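Local coordinates for glutathione s-transferase protein (Ralstonia solanacearum, PDB 3TOU) that binds glutathione and probably catalyses its transfer to electrophilic substrates, at residues M3-S8 and P52-D57; T14-V19 and F63-I68; L21-I26 and R195-E200; R80-S85 and L155-I160. One frame throughout, in Å; residues are numbered along the deposited sequence.

Contact 1 (M3-S8 and P52-D57); sequences MKLIGS and PCLVMD
Met-3 lies alongside Met-56, the two chains pointing the same way, with 3.6 Å between Met-3 SD and Met-56 SD. They sit at one end of the antiparallel pairing of strands 4-7 and 53-55, the two central strands of the thioredoxin-like N-terminal domain. A bend in the last torsion of Met-3 (chi3 -52°) turns CE toward both methyls of Leu-54, while Met-3 SD stands 3.9 Å from Leu-54 CD2; a flexible thioether suits this slanting fit. On the same face Leu-5 runs side by side with Pro-52, its CD1 3.8 Å from Pro-52 CB; helix 12-23 packs on Leu-5 and Pro-52, and helix 65-74 on Pro-52 and Leu-54. Pro-52, preceded by a cis peptide bond as is the hallmark proline of this fold, also lines the glutathione pocket. On the other face Ile-6 slants across Val-55, touching it through Ile-6 CD1 and Val-55 CG2 at 3.7 Å; beta-branched residues suit the extended backbone here. Lys-4 lies on that face too, but its ammonium is held mainly by Val-2 and Gln-29. The backbones pair through two reciprocal sets of bonds. Lys-4 N donates to Val-55 O at 2.9 Å, and Val-55 N returns a bond to Lys-4 O. Ile-6 N reaches Cys-53 O at 2.8 Å, and Cys-53 N donates to Ile-6 O at 3.2 Å, the longest of the four.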
loop_
_atom_site.group_PDB
_atom_site.type_symbol
_atom_site.label_atom_id
_atom_site.label_comp_id
_atom_site.label_asym_id
_atom_site.label_seq_id
_atom_site.Cartn_x
_atom_site.Cartn_y
_atom_site.Cartn_z
ATOM N N MET A 3 20.324 7.437 8.867
ATOM C CA MET A 3 18.866 7.374 8.834
ATOM C C MET A 3 18.311 6.487 9.946
ATOM O O MET A 3 18.937 5.500 10.343
ATOM C CB MET A 3 18.407 6.829 7.483
ATOM C CG MET A 3 18.838 7.676 6.317
ATOM S SD MET A 3 18.148 7.042 4.788
ATOM C CE MET A 3 18.638 5.329 4.867
ATOM N N LYS A 4 17.109 6.818 10.416
ATOM C CA LYS A 4 16.473 6.032 11.461
ATOM C C LYS A 4 15.211 5.366 10.889
ATOM O O LYS A 4 14.368 6.047 10.311
ATOM C CB LYS A 4 16.105 6.930 12.659
ATOM C CG LYS A 4 17.305 7.657 13.319
ATOM C CD LYS A 4 17.351 9.139 12.924
ATOM C CE LYS A 4 18.476 9.914 13.637
ATOM N NZ LYS A 4 19.794 9.334 13.336
ATOM N N LEU A 5 15.096 4.049 11.037
ATOM C CA LEU A 5 13.876 3.350 10.615
ATOM C C LEU A 5 13.045 3.036 11.855
ATOM O O LEU A 5 13.497 2.313 12.752
ATOM C CB LEU A 5 14.218 2.068 9.844
ATOM C CG LEU A 5 12.993 1.298 9.343
ATOM C CD1 LEU A 5 12.352 2.044 8.190
ATOM C CD2 LEU A 5 13.421 -0.097 8.943
ATOM N N ILE A 6 11.850 3.622 11.929
ATOM C CA ILE A 6 10.926 3.361 13.025
ATOM C C ILE A 6 10.091 2.139 12.649
ATOM O O ILE A 6 9.504 2.104 11.565
ATOM C CB ILE A 6 9.967 4.553 13.269
ATOM C CG1 ILE A 6 10.741 5.874 13.352
ATOM C CG2 ILE A 6 9.119 4.274 14.491
ATOM C CD1 ILE A 6 9.850 7.132 13.368
ATOM N N GLY A 7 10.034 1.144 13.525
ATOM C CA GLY A 7 9.279 -0.076 13.215
ATOM C C GLY A 7 9.218 -1.025 14.383
ATOM O O GLY A 7 9.581 -0.661 15.496
ATOM N N SER A 8 8.746 -2.246 14.131
ATOM C CA SER A 8 8.766 -3.283 15.143
ATOM C C SER A 8 9.357 -4.537 14.515
ATOM O O SER A 8 9.388 -4.673 13.288
ATOM C CB SER A 8 7.351 -3.562 15.627
ATOM O OG SER A 8 6.611 -4.189 14.591
ATOM N N PRO A 52 6.488 0.817 8.660
ATOM C CA PRO A 52 7.726 1.581 8.851
ATOM C C PRO A 52 7.630 3.057 8.467
ATOM O O PRO A 52 6.824 3.444 7.618
ATOM C CB PRO A 52 8.721 0.870 7.937
ATOM C CG PRO A 52 7.845 0.319 6.824
ATOM C CD PRO A 52 6.579 -0.100 7.504
ATOM N N CYS A 53 8.479 3.848 9.104
ATOM C CA CYS A 53 8.671 5.242 8.766
ATOM C C CYS A 53 10.181 5.503 8.821
ATOM O O CYS A 53 10.845 5.189 9.817
ATOM C CB CYS A 53 7.914 6.140 9.750
ATOM S SG CYS A 53 8.068 7.901 9.333
ATOM N N LEU A 54 10.729 6.006 7.725
ATOM C CA LEU A 54 12.170 6.281 7.633
ATOM C C LEU A 54 12.389 7.767 7.875
ATOM O O LEU A 54 11.765 8.591 7.226
ATOM C CB LEU A 54 12.706 5.883 6.254
ATOM C CG LEU A 54 14.220 5.976 5.979
ATOM C CD1 LEU A 54 15.006 4.981 6.828
ATOM C CD2 LEU A 54 14.508 5.724 4.511
ATOM N N VAL A 55 13.263 8.094 8.823
ATOM C CA VAL A 55 13.532 9.492 9.171
ATOM C C VAL A 55 14.975 9.833 8.809
ATOM O O VAL A 55 15.921 9.121 9.184
ATOM C CB VAL A 55 13.252 9.792 10.661
ATOM C CG1 VAL A 55 13.300 11.297 10.931
ATOM C CG2 VAL A 55 11.883 9.237 11.080
ATOM N N MET A 56 15.129 10.913 8.056
ATOM C CA MET A 56 16.425 11.304 7.505
ATOM C C MET A 56 17.175 12.168 8.504
ATOM O O MET A 56 16.605 12.577 9.518
ATOM C CB MET A 56 16.238 12.089 6.195
ATOM C CG MET A 56 15.294 11.474 5.182
ATOM S SD MET A 56 15.832 9.836 4.675
ATOM C CE MET A 56 14.380 9.364 3.744
ATOM N N ASP A 57 18.444 12.470 8.196
ATOM C CA ASP A 57 19.292 13.328 9.051
ATOM C C ASP A 57 18.676 14.704 9.347
ATOM O O ASP A 57 18.819 15.230 10.453
ATOM C CB ASP A 57 20.676 13.530 8.415
ATOM C CG ASP A 57 21.546 12.281 8.456
ATOM O OD1 ASP A 57 21.417 11.452 9.390
ATOM O OD2 ASP A 57 22.395 12.145 7.552
HETATM O O HOH W 1 21.182 12.209 11.930
#

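Contact 2 (T14-V19 and F63-I68); sequences TRKVRV and FDSRVI. With GSH (glutathione), chain C.
Lys-16 and Ser-65 make the polar link between helix 12-23 and the start of helix 65-74: Lys-16 NZ donates to Ser-65 OG at 3.0 Å. The lysine runs out extended and then bends at chi3 (61°), which brings its ammonium to the serine hydroxyl, where it also forms salt bridges with Glu-96 and Asp-100. Ser-65 passes the chain of hydrogen bonds on to glutathione, its OG donating to O12 of the ligand at 2.6 Å and its backbone N to O11 at 2.9 Å. One small residue thus grips both oxygens of the gamma-glutamyl carboxylate, as the corresponding site does in other glutathione transferases of thioredoxin-like fold. Beside it Asp-64, the helix N-cap, accepts at both oxygens: OD2 takes a bond from the ligand amine N1 at 3.0 Å, and OD1 a weak one from Arg-66 N. Asp-64 also forms a salt bridge to Arg-66 of the second subunit.

The apolar part is Val-17 against Ile-68, crossing at about a right angle, with Val-17 CG1 packed tightly against Ile-68 CG2 at 3.5 Å. Val-17 CG2 lies against Ser-65 CB at 3.9 Å; short side chains, valine and serine, suit this close approach of the two helices.

Ser-65 OG accepts from a cation while donating to an anion; this, with the nearby helix N terminus, would polarise the hydroxyl and favour binding of the ligand carboxylate.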
loop_
_atom_site.group_PDB
_atom_site.type_symbol
_atom_site.label_atom_id
_atom_site.label_comp_id
_atom_site.label_asym_id
_atom_site.label_seq_id
_atom_site.Cartn_x
_atom_site.Cartn_y
_atom_site.Cartn_z
ATOM N N THR A 14 7.672 -3.492 7.782
ATOM C CA THR A 14 8.973 -3.044 8.277
ATOM C C THR A 14 10.053 -4.035 7.869
ATOM O O THR A 14 11.121 -3.626 7.425
ATOM C CB THR A 14 8.969 -2.859 9.813
ATOM O OG1 THR A 14 8.013 -1.840 10.155
ATOM C CG2 THR A 14 10.365 -2.423 10.338
ATOM N N ARG A 15 9.759 -5.325 7.997
ATOM C CA ARG A 15 10.729 -6.339 7.596
ATOM C C ARG A 15 11.116 -6.179 6.141
ATOM O O ARG A 15 12.304 -6.244 5.812
ATOM C CB ARG A 15 10.237 -7.757 7.841
ATOM C CG ARG A 15 11.392 -8.739 7.689
ATOM C CD ARG A 15 10.937 -10.169 7.671
ATOM N NE ARG A 15 12.103 -11.042 7.773
ATOM C CZ ARG A 15 12.018 -12.355 7.947
ATOM N NH1 ARG A 15 10.826 -12.918 8.010
ATOM N NH2 ARG A 15 13.113 -13.097 8.063
ATOM N N LYS A 16 10.132 -5.939 5.267
ATOM C CA LYS A 16 10.447 -5.737 3.841
ATOM C C LYS A 16 11.506 -4.651 3.651
ATOM O O LYS A 16 12.493 -4.840 2.933
ATOM C CB LYS A 16 9.178 -5.403 3.049
ATOM C CG LYS A 16 9.409 -5.216 1.541
ATOM C CD LYS A 16 8.074 -4.954 0.818
ATOM C CE LYS A 16 7.406 -3.682 1.317
ATOM N NZ LYS A 16 6.232 -3.209 0.490
ATOM N N VAL A 17 11.320 -3.529 4.342
ATOM C CA VAL A 17 12.268 -2.428 4.269
ATOM C C VAL A 17 13.640 -2.834 4.836
ATOM O O VAL A 17 14.671 -2.526 4.233
ATOM C CB VAL A 17 11.710 -1.190 5.020
ATOM C CG1 VAL A 17 12.795 -0.122 5.167
ATOM C CG2 VAL A 17 10.474 -0.645 4.292
ATOM N N ARG A 18 13.641 -3.544 5.963
ATOM C CA ARG A 18 14.895 -3.945 6.610
ATOM C C ARG A 18 15.683 -4.894 5.721
ATOM O O ARG A 18 16.908 -4.800 5.653
ATOM C CB ARG A 18 14.636 -4.587 7.975
ATOM C CG ARG A 18 14.109 -3.575 9.002
ATOM C CD ARG A 18 13.668 -4.252 10.282
ATOM N NE ARG A 18 14.775 -4.886 10.989
ATOM C CZ ARG A 18 14.653 -5.998 11.712
ATOM N NH1 ARG A 18 13.487 -6.610 11.809
ATOM N NH2 ARG A 18 15.705 -6.502 12.344
ATOM N N VAL A 19 14.971 -5.799 5.045
ATOM C CA VAL A 19 15.615 -6.716 4.098
ATOM C C VAL A 19 16.226 -5.946 2.928
ATOM O O VAL A 19 17.361 -6.214 2.538
ATOM C CB VAL A 19 14.654 -7.808 3.595
ATOM C CG1 VAL A 19 15.307 -8.662 2.480
ATOM C CG2 VAL A 19 14.244 -8.700 4.781
ATOM N N PHE A 63 7.424 7.410 3.966
ATOM C CA PHE A 63 6.475 6.313 4.199
ATOM C C PHE A 63 5.724 6.176 2.850
ATOM O O PHE A 63 5.806 7.099 2.039
ATOM C CB PHE A 63 5.519 6.677 5.365
ATOM C CG PHE A 63 4.842 8.022 5.186
ATOM C CD1 PHE A 63 3.627 8.117 4.498
ATOM C CD2 PHE A 63 5.431 9.185 5.684
ATOM C CE1 PHE A 63 3.013 9.355 4.296
ATOM C CE2 PHE A 63 4.822 10.423 5.490
ATOM C CZ PHE A 63 3.607 10.506 4.806
ATOM N N ASP A 64 5.013 5.075 2.566
ATOM C CA ASP A 64 4.964 3.846 3.368
ATOM C C ASP A 64 6.081 2.881 2.953
ATOM O O ASP A 64 7.078 3.317 2.371
ATOM C CB ASP A 64 3.582 3.213 3.237
ATOM C CG ASP A 64 3.246 2.783 1.806
ATOM O OD1 ASP A 64 4.074 2.935 0.861
ATOM O OD2 ASP A 64 2.129 2.245 1.636
ATOM N N SER A 65 5.933 1.589 3.254
ATOM C CA SER A 65 7.003 0.622 2.970
ATOM C C SER A 65 7.402 0.557 1.506
ATOM O O SER A 65 8.576 0.372 1.195
ATOM C CB SER A 65 6.636 -0.777 3.466
ATOM O OG SER A 65 5.597 -1.340 2.684
ATOM N N ARG A 66 6.442 0.738 0.597
ATOM C CA ARG A 66 6.756 0.690 -0.844
ATOM C C ARG A 66 7.609 1.880 -1.259
ATOM O O ARG A 66 8.557 1.732 -2.044
ATOM C CB ARG A 66 5.487 0.704 -1.679
ATOM C CG ARG A 66 4.602 -0.475 -1.472
ATOM C CD ARG A 66 3.639 -0.545 -2.634
ATOM N NE ARG A 66 2.519 -1.403 -2.303
ATOM C CZ ARG A 66 1.433 -1.545 -3.051
ATOM N NH1 ARG A 66 1.323 -0.890 -4.212
ATOM N NH2 ARG A 66 0.462 -2.356 -2.623
ATOM N N VAL A 67 7.276 3.050 -0.714
ATOM C CA VAL A 67 8.015 4.268 -1.025
ATOM C C VAL A 67 9.446 4.185 -0.474
ATOM O O VAL A 67 10.410 4.563 -1.157
ATOM C CB VAL A 67 7.287 5.515 -0.442
ATOM C CG1 VAL A 67 8.084 6.802 -0.719
ATOM C CG2 VAL A 67 5.863 5.637 -1.042
ATOM N N ILE A 68 9.565 3.690 0.756
ATOM C CA ILE A 68 10.876 3.541 1.416
ATOM C C ILE A 68 11.754 2.547 0.637
ATOM O O ILE A 68 12.919 2.843 0.350
ATOM C CB ILE A 68 10.739 3.123 2.897
ATOM C CG1 ILE A 68 10.005 4.204 3.717
ATOM C CG2 ILE A 68 12.131 2.863 3.535
ATOM C CD1 ILE A 68 9.382 3.667 5.012
HETATM N N1 GSH C . 0.758 0.670 3.739
HETATM C CA1 GSH C . 1.674 0.476 4.872
HETATM C C1 GSH C . 3.037 0.017 4.412
HETATM O O11 GSH C . 4.056 0.371 5.058
HETATM O O12 GSH C . 3.177 -0.678 3.384
HETATM C CB1 GSH C . 1.094 -0.486 5.911
HETATM C CG1 GSH C . 1.810 -0.301 7.260
HETATM C CD1 GSH C . 1.057 -0.907 8.426
HETATM O OE1 GSH C . -0.329 -1.136 8.342
HETATM N N2 GSH C . 1.767 -1.184 9.522
HETATM C CA2 GSH C . 1.124 -1.586 10.769
HETATM C C2 GSH C . 0.703 -0.372 11.524
HETATM O O2 GSH C . 1.743 0.504 11.781
HETATM C CB2 GSH C . 2.106 -2.320 11.686
HETATM S SG2 GSH C . 2.578 -3.903 10.953
HETATM N N3 GSH C . -0.561 -0.179 11.910
HETATM C CA3 GSH C . -0.897 0.809 12.929
HETATM C C3 GSH C . -2.185 1.540 12.663
HETATM O O31 GSH C . -2.654 2.347 13.491
HETATM O O32 GSH C . -2.809 1.341 11.619
#

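Contact 3 (L21-I26 and R195-E200); sequences LAEKKI and RPSFLE
Glu-23 reaches from the last turn of helix 12-23 to Ser-197 and Arg-195. Its CB does not point directly at segment 195-200, and the approach begins at CG, which passes 3.9 Å from Ser-197 OG. A bend at chi2 (-73°) then turns the chain toward Arg-195 and places CD in the plane of the guanidinium, at its edge. From there the two carboxylate oxygens take different partners. OE1 is met on its syn side by Arg-195 NH2 at 2.9 Å. OE2 accepts from Arg-195 NE at 2.9 Å, a nearly straight bond that arrives from above the carboxylate plane because the two flat groups are turned 42° against each other. The arginine therefore grips the acid side-on, one nitrogen to each oxygen, in a bidentate salt bridge.

This bridge joins the thioredoxin-like N-terminal domain to the helical C-terminal domain, near the surface. Arg-195 is the N-cap residue of the short helix 196-199, and Pro-196 suits the first turn, where a backbone N-H is not required for helix bonding.

OE2 has further partners. The anti lone pair of Glu-23 OE2 receives Ser-197 OG at 2.6 Å. Water 2 donates to Glu-23 OE2 at 2.8 Å and accepts from Ser-197 N, so the acid faces the amino end of the helix. Such a cluster of donors would be expected to favour the charged form of Glu-23. One residue earlier, Ala-22, small enough for close approach of the backbones, sets its CB 3.8 Å from Ser-197 CB. Helix 12-23 then closes with a Schellman motif, with Lys-25 at positive phi and Ile-26 N bonded back to Leu-21 O.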
loop_
_atom_site.group_PDB
_atom_site.type_symbol
_atom_site.label_atom_id
_atom_site.label_comp_id
_atom_site.label_asym_id
_atom_site.label_seq_id
_atom_site.Cartn_x
_atom_site.Cartn_y
_atom_site.Cartn_z
ATOM N N LEU A 21 17.186 -2.785 2.940
ATOM C CA LEU A 21 18.330 -2.030 3.459
ATOM C C LEU A 21 19.566 -2.926 3.613
ATOM O O LEU A 21 20.678 -2.504 3.313
ATOM C CB LEU A 21 17.972 -1.322 4.773
ATOM C CG LEU A 21 16.958 -0.161 4.645
ATOM C CD1 LEU A 21 16.472 0.308 6.012
ATOM C CD2 LEU A 21 17.515 1.013 3.855
ATOM N N ALA A 22 19.356 -4.167 4.051
ATOM C CA ALA A 22 20.470 -5.116 4.220
ATOM C C ALA A 22 21.047 -5.529 2.861
ATOM O O ALA A 22 22.271 -5.545 2.678
ATOM C CB ALA A 22 20.009 -6.336 5.017
ATOM N N GLU A 23 20.168 -5.853 1.909
ATOM C CA GLU A 23 20.607 -6.217 0.544
ATOM C C GLU A 23 21.340 -5.059 -0.124
ATOM O O GLU A 23 22.320 -5.272 -0.843
ATOM C CB GLU A 23 19.435 -6.670 -0.341
ATOM C CG GLU A 23 18.742 -7.973 0.128
ATOM C CD GLU A 23 19.566 -9.245 -0.126
ATOM O OE1 GLU A 23 20.373 -9.252 -1.075
ATOM O OE2 GLU A 23 19.408 -10.234 0.626
ATOM N N LYS A 24 20.892 -3.834 0.153
ATOM C CA LYS A 24 21.509 -2.654 -0.457
ATOM C C LYS A 24 22.758 -2.183 0.263
ATOM O O LYS A 24 23.454 -1.279 -0.225
ATOM C CB LYS A 24 20.502 -1.488 -0.565
ATOM C CG LYS A 24 19.278 -1.741 -1.452
ATOM C CD LYS A 24 19.592 -2.020 -2.919
ATOM C CE LYS A 24 20.358 -0.839 -3.575
ATOM N NZ LYS A 24 20.480 -1.042 -5.053
ATOM N N LYS A 25 23.045 -2.797 1.414
ATOM C CA LYS A 25 24.186 -2.413 2.272
ATOM C C LYS A 25 24.098 -0.972 2.768
ATOM O O LYS A 25 25.095 -0.247 2.841
ATOM C CB LYS A 25 25.538 -2.689 1.586
ATOM C CG LYS A 25 25.750 -4.152 1.261
ATOM C CD LYS A 25 26.082 -4.882 2.531
ATOM C CE LYS A 25 25.928 -6.349 2.371
ATOM N NZ LYS A 25 26.269 -7.024 3.647
ATOM N N ILE A 26 22.880 -0.565 3.098
ATOM C CA ILE A 26 22.629 0.781 3.605
ATOM C C ILE A 26 22.560 0.724 5.125
ATOM O O ILE A 26 21.785 -0.049 5.704
ATOM C CB ILE A 26 21.314 1.357 3.036
ATOM C CG1 ILE A 26 21.427 1.544 1.526
ATOM C CG2 ILE A 26 20.969 2.697 3.714
ATOM C CD1 ILE A 26 20.092 1.779 0.849
ATOM N N ARG A 195 19.081 -16.433 3.397
ATOM C CA ARG A 195 19.828 -15.209 3.083
ATOM C C ARG A 195 20.081 -14.464 4.377
ATOM O O ARG A 195 19.181 -14.394 5.217
ATOM C CB ARG A 195 19.043 -14.286 2.136
ATOM C CG ARG A 195 18.819 -14.831 0.752
ATOM C CD ARG A 195 18.199 -13.785 -0.195
ATOM N NE ARG A 195 19.180 -12.788 -0.648
ATOM C CZ ARG A 195 20.038 -12.969 -1.650
ATOM N NH1 ARG A 195 20.069 -14.126 -2.330
ATOM N NH2 ARG A 195 20.879 -11.991 -1.977
ATOM N N PRO A 196 21.305 -13.910 4.553
ATOM C CA PRO A 196 21.613 -13.129 5.754
ATOM C C PRO A 196 20.558 -12.050 6.039
ATOM O O PRO A 196 20.158 -11.895 7.181
ATOM C CB PRO A 196 22.972 -12.502 5.423
ATOM C CG PRO A 196 23.625 -13.522 4.556
ATOM C CD PRO A 196 22.490 -14.052 3.685
ATOM N N SER A 197 20.068 -11.373 5.001
ATOM C CA SER A 197 19.039 -10.337 5.186
ATOM C C SER A 197 17.764 -10.877 5.836
ATOM O O SER A 197 17.126 -10.170 6.622
ATOM C CB SER A 197 18.713 -9.662 3.851
ATOM O OG SER A 197 18.214 -10.619 2.933
ATOM N N PHE A 198 17.398 -12.125 5.533
ATOM C CA PHE A 198 16.244 -12.746 6.180
ATOM C C PHE A 198 16.582 -13.275 7.570
ATOM O O PHE A 198 15.809 -13.095 8.501
ATOM C CB PHE A 198 15.638 -13.851 5.301
ATOM C CG PHE A 198 14.600 -13.338 4.333
ATOM C CD1 PHE A 198 14.983 -12.679 3.172
ATOM C CD2 PHE A 198 13.244 -13.467 4.623
ATOM C CE1 PHE A 198 14.017 -12.179 2.283
ATOM C CE2 PHE A 198 12.267 -12.963 3.752
ATOM C CZ PHE A 198 12.657 -12.319 2.581
ATOM N N LEU A 199 17.746 -13.900 7.714
ATOM C CA LEU A 199 18.153 -14.450 9.007
ATOM C C LEU A 199 18.250 -13.350 10.086
ATOM O O LEU A 199 17.904 -13.577 11.242
ATOM C CB LEU A 199 19.483 -15.227 8.876
ATOM C CG LEU A 199 19.498 -16.585 8.150
ATOM C CD1 LEU A 199 20.929 -17.042 7.834
ATOM C CD2 LEU A 199 18.754 -17.659 8.924
ATOM N N GLU A 200 18.673 -12.156 9.682
ATOM C CA GLU A 200 18.890 -11.035 10.603
ATOM C C GLU A 200 17.624 -10.247 10.937
ATOM O O GLU A 200 17.675 -9.320 11.760
ATOM C CB GLU A 200 19.909 -10.051 10.013
ATOM C CG GLU A 200 21.339 -10.569 9.874
ATOM C CD GLU A 200 22.158 -9.780 8.850
ATOM O OE1 GLU A 200 21.604 -8.885 8.160
ATOM O OE2 GLU A 200 23.368 -10.066 8.725
HETATM O O HOH W 2 21.443 -11.171 2.222
#

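Contact 4 (R80-S85 and L155-I160); sequences RLIPPS and LTLADI
Leu-81 overlaps two side chains at the start of helix 157-172: it lies side by side with Leu-155, CD2 to CD2 at 3.9 Å, and meets Ile-160 at about a right angle, Leu-81 CD1 to Ile-160 CD1 also at 3.9 Å. Leu-155 and Ile-160 themselves come within 4.3 Å (Leu-155 CD2 to Ile-160 CD1) as a hydrophobic staple. It accompanies the capping box of Thr-156 and Asp-159, a pairing well known at this helix in glutathione transferases. The threonine hydroxyl stands between its backbone N and carbonyl carbon (chi1 65°), where OG1 can accept from Ala-158 N at 3.1 Å. In return Thr-156 N donates to the anti lone pair of Asp-159 OD2 at 2.8 Å. Asp-159 OD1 accepts from Cys-150 N, which steadies the acid. The linker between the domains adds a backbone bond: Leu-81 O takes an almost straight bond from Leu-157 N, 2.9 Å long, satisfying an amide of the first turn. The carboxylate of Asp-73 holds that linker through the backbone N atoms of Leu-81 and Ile-82. Next to the bond, Ile-82 runs alongside Leu-157, apolar chains suited to this buried place, with Ile-82 CD1 3.8 Å from Leu-157 CD2.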
loop_
_atom_site.group_PDB
_atom_site.type_symbol
_atom_site.label_atom_id
_atom_site.label_comp_id
_atom_site.label_asym_id
_atom_site.label_seq_id
_atom_site.Cartn_x
_atom_site.Cartn_y
_atom_site.Cartn_z
ATOM N N ARG A 80 20.271 -4.528 -7.948
ATOM C CA ARG A 80 19.227 -3.703 -8.542
ATOM C C ARG A 80 17.910 -4.398 -8.229
ATOM O O ARG A 80 17.536 -5.371 -8.878
ATOM C CB ARG A 80 19.433 -3.530 -10.054
ATOM C CG ARG A 80 18.466 -2.528 -10.723
ATOM C CD ARG A 80 18.397 -1.184 -9.984
ATOM N NE ARG A 80 17.549 -0.211 -10.675
ATOM C CZ ARG A 80 17.976 0.650 -11.600
ATOM N NH1 ARG A 80 19.253 0.668 -11.969
ATOM N NH2 ARG A 80 17.125 1.501 -12.160
ATOM N N LEU A 81 17.221 -3.908 -7.206
ATOM C CA LEU A 81 16.024 -4.598 -6.712
ATOM C C LEU A 81 14.740 -4.231 -7.456
ATOM O O LEU A 81 13.748 -4.957 -7.377
ATOM C CB LEU A 81 15.853 -4.374 -5.212
ATOM C CG LEU A 81 16.984 -4.879 -4.308
ATOM C CD1 LEU A 81 16.720 -4.479 -2.872
ATOM C CD2 LEU A 81 17.157 -6.394 -4.454
ATOM N N ILE A 82 14.747 -3.103 -8.157
ATOM C CA ILE A 82 13.599 -2.716 -8.987
ATOM C C ILE A 82 14.118 -2.401 -10.389
ATOM O O ILE A 82 14.952 -1.506 -10.549
ATOM C CB ILE A 82 12.839 -1.484 -8.423
ATOM C CG1 ILE A 82 12.482 -1.696 -6.943
ATOM C CG2 ILE A 82 11.571 -1.227 -9.259
ATOM C CD1 ILE A 82 11.850 -0.489 -6.273
ATOM N N PRO A 83 13.646 -3.143 -11.404
ATOM C CA PRO A 83 14.033 -2.854 -12.793
ATOM C C PRO A 83 13.697 -1.410 -13.191
ATOM O O PRO A 83 12.714 -0.853 -12.687
ATOM C CB PRO A 83 13.167 -3.830 -13.601
ATOM C CG PRO A 83 12.938 -4.974 -12.672
ATOM C CD PRO A 83 12.755 -4.315 -11.324
ATOM N N PRO A 84 14.539 -0.785 -14.039
ATOM C CA PRO A 84 14.376 0.638 -14.359
ATOM C C PRO A 84 13.141 0.962 -15.201
ATOM O O PRO A 84 12.656 2.093 -15.171
ATOM C CB PRO A 84 15.640 0.964 -15.163
ATOM C CG PRO A 84 16.076 -0.334 -15.733
ATOM C CD PRO A 84 15.723 -1.365 -14.700
ATOM N N SER A 85 12.638 -0.017 -15.941
ATOM C CA SER A 85 11.616 0.287 -16.927
ATOM C C SER A 85 10.924 -0.917 -17.534
ATOM O O SER A 85 11.270 -2.085 -17.286
ATOM C CB SER A 85 12.231 1.088 -18.072
ATOM O OG SER A 85 13.156 0.274 -18.777
ATOM N N LEU A 155 17.416 -11.955 -7.599
ATOM C CA LEU A 155 16.564 -11.462 -6.510
ATOM C C LEU A 155 16.133 -10.019 -6.789
ATOM O O LEU A 155 16.953 -9.164 -7.142
ATOM C CB LEU A 155 17.299 -11.555 -5.169
ATOM C CG LEU A 155 16.585 -10.969 -3.948
ATOM C CD1 LEU A 155 16.124 -12.045 -2.998
ATOM C CD2 LEU A 155 17.540 -10.035 -3.227
ATOM N N THR A 156 14.833 -9.764 -6.666
ATOM C CA THR A 156 14.325 -8.395 -6.734
ATOM C C THR A 156 13.458 -8.124 -5.512
ATOM O O THR A 156 13.289 -8.993 -4.633
ATOM C CB THR A 156 13.446 -8.169 -7.983
ATOM O OG1 THR A 156 12.275 -8.985 -7.891
ATOM C CG2 THR A 156 14.216 -8.470 -9.294
ATOM N N LEU A 157 12.890 -6.921 -5.475
ATOM C CA LEU A 157 11.909 -6.560 -4.440
ATOM C C LEU A 157 10.704 -7.500 -4.442
ATOM O O LEU A 157 10.099 -7.712 -3.397
ATOM C CB LEU A 157 11.454 -5.114 -4.620
ATOM C CG LEU A 157 10.484 -4.501 -3.595
ATOM C CD1 LEU A 157 10.988 -4.661 -2.163
ATOM C CD2 LEU A 157 10.198 -3.050 -3.937
ATOM N N ALA A 158 10.390 -8.092 -5.599
ATOM C CA ALA A 158 9.299 -9.075 -5.689
ATOM C C ALA A 158 9.557 -10.266 -4.770
ATOM O O ALA A 158 8.695 -10.660 -3.984
ATOM C CB ALA A 158 9.105 -9.539 -7.133
ATOM N N ASP A 159 10.764 -10.812 -4.843
ATOM C CA ASP A 159 11.147 -11.945 -3.998
ATOM C C ASP A 159 11.176 -11.583 -2.526
ATOM O O ASP A 159 10.711 -12.369 -1.691
ATOM C CB ASP A 159 12.519 -12.453 -4.421
ATOM C CG ASP A 159 12.556 -12.817 -5.878
ATOM O OD1 ASP A 159 11.884 -13.797 -6.251
ATOM O OD2 ASP A 159 13.227 -12.103 -6.648
ATOM N N ILE A 160 11.724 -10.403 -2.216
ATOM C CA ILE A 160 11.777 -9.914 -0.827
ATOM C C ILE A 160 10.372 -9.826 -0.238
ATOM O O ILE A 160 10.106 -10.357 0.850
ATOM C CB ILE A 160 12.502 -8.549 -0.731
ATOM C CG1 ILE A 160 13.989 -8.719 -1.080
ATOM C CG2 ILE A 160 12.302 -7.893 0.664
ATOM C CD1 ILE A 160 14.744 -7.408 -1.252
#

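In the fold
From the N terminus, strand 4-7 leads into helix 12-23, which serves contact 2 with residues 14-19 and contact 3 with residues 21-26. The chain returns at 52-57 to close contact 1 within the sheet, then at 63-68 to close contact 2, joining helix 65-74 to helix 12-23; contacts 1 and 2 cross. The linker 80-85 opens contact 4, which closes at 155-160 and lies wholly within the much longer span of contact 3, completed at 195-200. Contact 3 crosses both earlier contacts. Contacts 1 and 2 thus build the N-terminal domain, contact 3 ties it to the C-terminal domain, and contact 4 fixes the interdomain linker to helix 157-172.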